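Local coordinates for LYND (Lyngbya aestuarii, PDB 4V1T), which probably acts as a YcaO-type cyclodehydratase, using ATP and magnesium to form azoline heterocycles in a precursor peptide, at residues Q583-N588 / T639-I644. Residues are numbered along the deposited sequence; the frame is centred on the assembly and turned at random.
Sequences QFYREN and TEVNQI. With MG (magnesium ion), chain N.
Tyr-585 reaches from helix 576-587 to Asn-642 on helix 630-649 and meets it chiefly through its hydroxyl, an example of a long aromatic side chain bridging two helices whose CA atoms stand 9.6 Å apart at Tyr-585 and Asn-642. Tyr-585 OH donates to Asn-642 OD1, a bond very short as modelled at 2.5 Å. OD1 arrives at the ring's edge, in its plane, and the amide lies nearly coplanar with the ring, 28° apart. In Asn-642, chi1 -71° sets CG anti to the carbonyl carbon, and chi2 -17° turns OD1 toward the hydroxyl. This buried hydroxyl end is the tightly packed part: Val-641 CG2 comes within 3.0 Å of Tyr-585 OH, and Leu-592 of strand 590-596 touches both side chains. Within this YcaO domain, helix 630-649 also carries Glu-640, which contacts ADP and binds a magnesium ion through OE2, 2.0 Å from the metal; the tyrosine therefore packs against a helix of the nucleotide site. A phenylalanine in place of Tyr-585 would probably leave the buried Asn-642 OD1 without this donor and its amide freer to turn. The other side of helix 576-587 is looser: there Gln-583 NE2 donates to OE2 of exposed Glu-587 at 3.3 Å.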
loop_
_atom_site.group_PDB
_atom_site.type_symbol
_atom_site.label_atom_id
_atom_site.label_comp_id
_atom_site.label_asym_id
_atom_site.label_seq_id
_atom_site.Cartn_x
_atom_site.Cartn_y
_atom_site.Cartn_z
ATOM N N GLN B 583 -26.870 -13.830 8.222
ATOM C CA GLN B 583 -26.479 -15.231 8.200
ATOM C C GLN B 583 -25.081 -15.393 8.781
ATOM O O GLN B 583 -24.813 -16.327 9.539
ATOM C CB GLN B 583 -26.533 -15.790 6.771
ATOM C CG GLN B 583 -26.144 -17.259 6.658
ATOM C CD GLN B 583 -27.017 -18.175 7.499
ATOM O OE1 GLN B 583 -28.222 -17.965 7.619
ATOM N NE2 GLN B 583 -26.411 -19.197 8.085
ATOM N N PHE B 584 -24.194 -14.473 8.427
ATOM C CA PHE B 584 -22.843 -14.493 8.955
ATOM C C PHE B 584 -22.854 -14.352 10.481
ATOM O O PHE B 584 -22.060 -14.981 11.177
ATOM C CB PHE B 584 -22.020 -13.372 8.337
ATOM C CG PHE B 584 -20.653 -13.230 8.942
ATOM C CD1 PHE B 584 -19.591 -13.968 8.455
ATOM C CD2 PHE B 584 -20.436 -12.366 10.005
ATOM C CE1 PHE B 584 -18.333 -13.842 9.007
ATOM C CE2 PHE B 584 -19.182 -12.234 10.560
ATOM C CZ PHE B 584 -18.131 -12.978 10.068
ATOM N N TYR B 585 -23.751 -13.508 10.987
ATOM C CA TYR B 585 -23.930 -13.353 12.426
ATOM C C TYR B 585 -24.446 -14.651 13.038
ATOM O O TYR B 585 -23.946 -15.101 14.065
ATOM C CB TYR B 585 -24.895 -12.204 12.725
ATOM C CG TYR B 585 -24.186 -10.894 12.909
ATOM C CD1 TYR B 585 -23.540 -10.281 11.850
ATOM C CD2 TYR B 585 -24.150 -10.268 14.150
ATOM C CE1 TYR B 585 -22.879 -9.086 12.012
ATOM C CE2 TYR B 585 -23.491 -9.069 14.324
ATOM C CZ TYR B 585 -22.851 -8.484 13.247
ATOM O OH TYR B 585 -22.180 -7.293 13.393
ATOM N N ARG B 586 -25.447 -15.247 12.397
ATOM C CA ARG B 586 -25.991 -16.529 12.834
ATOM C C ARG B 586 -24.896 -17.596 12.940
ATOM O O ARG B 586 -24.911 -18.439 13.843
ATOM C CB ARG B 586 -27.080 -16.997 11.865
ATOM C CG ARG B 586 -28.476 -17.004 12.455
ATOM C CD ARG B 586 -29.501 -17.456 11.434
ATOM N NE ARG B 586 -30.334 -16.336 11.007
ATOM C CZ ARG B 586 -30.329 -15.785 9.794
ATOM N NH1 ARG B 586 -29.537 -16.242 8.836
ATOM N NH2 ARG B 586 -31.138 -14.764 9.532
ATOM N N GLU B 587 -23.945 -17.548 12.013
ATOM C CA GLU B 587 -22.859 -18.518 11.974
ATOM C C GLU B 587 -21.778 -18.226 13.018
ATOM O O GLU B 587 -20.969 -19.095 13.343
ATOM C CB GLU B 587 -22.242 -18.549 10.577
ATOM C CG GLU B 587 -23.159 -19.147 9.514
ATOM C CD GLU B 587 -22.631 -18.954 8.105
ATOM O OE1 GLU B 587 -21.588 -18.281 7.940
ATOM O OE2 GLU B 587 -23.265 -19.470 7.159
ATOM N N ASN B 588 -21.761 -17.002 13.532
ATOM C CA ASN B 588 -20.801 -16.613 14.560
ATOM C C ASN B 588 -21.485 -16.247 15.878
ATOM O O ASN B 588 -21.121 -15.274 16.541
ATOM C CB ASN B 588 -19.948 -15.445 14.075
ATOM C CG ASN B 588 -19.036 -15.828 12.938
ATOM O OD1 ASN B 588 -18.760 -17.002 12.705
ATOM N ND2 ASN B 588 -18.555 -14.841 12.235
ATOM N N THR B 639 -23.090 -1.674 9.691
ATOM C CA THR B 639 -21.631 -1.737 9.600
ATOM C C THR B 639 -20.999 -1.152 10.867
ATOM O O THR B 639 -19.852 -1.452 11.204
ATOM C CB THR B 639 -21.082 -0.996 8.362
ATOM O OG1 THR B 639 -21.630 0.317 8.305
ATOM C CG2 THR B 639 -21.427 -1.743 7.084
ATOM N N GLU B 640 -21.750 -0.324 11.579
ATOM C CA GLU B 640 -21.262 0.197 12.844
ATOM C C GLU B 640 -21.290 -0.897 13.926
ATOM O O GLU B 640 -20.422 -0.919 14.808
ATOM C CB GLU B 640 -22.088 1.415 13.301
ATOM C CG GLU B 640 -21.300 2.359 14.198
ATOM C CD GLU B 640 -21.987 3.685 14.426
ATOM O OE1 GLU B 640 -22.942 3.754 15.241
ATOM O OE2 GLU B 640 -21.554 4.664 13.784
ATOM N N VAL B 641 -22.274 -1.800 13.866
ATOM C CA VAL B 641 -22.342 -2.871 14.861
ATOM C C VAL B 641 -21.190 -3.813 14.579
ATOM O O VAL B 641 -20.586 -4.341 15.512
ATOM C CB VAL B 641 -23.710 -3.637 14.909
ATOM C CG1 VAL B 641 -24.876 -2.702 14.674
ATOM C CG2 VAL B 641 -23.767 -4.773 13.924
ATOM N N ASN B 642 -20.888 -4.013 13.292
ATOM C CA ASN B 642 -19.700 -4.758 12.879
ATOM C C ASN B 642 -18.465 -4.134 13.495
ATOM O O ASN B 642 -17.660 -4.812 14.136
ATOM C CB ASN B 642 -19.536 -4.761 11.351
ATOM C CG ASN B 642 -20.571 -5.612 10.641
ATOM O OD1 ASN B 642 -21.230 -6.456 11.245
ATOM N ND2 ASN B 642 -20.706 -5.402 9.333
ATOM N N GLN B 643 -18.341 -2.828 13.293
ATOM C CA GLN B 643 -17.199 -2.047 13.755
ATOM C C GLN B 643 -16.982 -2.165 15.266
ATOM O O GLN B 643 -15.868 -2.395 15.728
ATOM C CB GLN B 643 -17.414 -0.582 13.358
ATOM C CG GLN B 643 -16.363 0.399 13.830
ATOM C CD GLN B 643 -16.690 1.821 13.403
ATOM O OE1 GLN B 643 -17.841 2.252 13.464
ATOM N NE2 GLN B 643 -15.684 2.556 12.960
ATOM N N ILE B 644 -18.058 -2.005 16.027
ATOM C CA ILE B 644 -17.977 -2.003 17.492
ATOM C C ILE B 644 -17.765 -3.401 18.084
ATOM O O ILE B 644 -16.994 -3.567 19.024
ATOM C CB ILE B 644 -19.268 -1.412 18.104
ATOM C CG1 ILE B 644 -19.396 0.064 17.736
ATOM C CG2 ILE B 644 -19.282 -1.561 19.624
ATOM C CD1 ILE B 644 -20.830 0.551 17.663
HETATM MG MG MG N . -21.700 6.697 13.728
HETATM O O HOH W 1 -23.244 6.369 15.342
HETATM O O HOH W 2 -23.329 6.243 12.460
HETATM O O HOH W 3 -22.538 8.573 13.578
#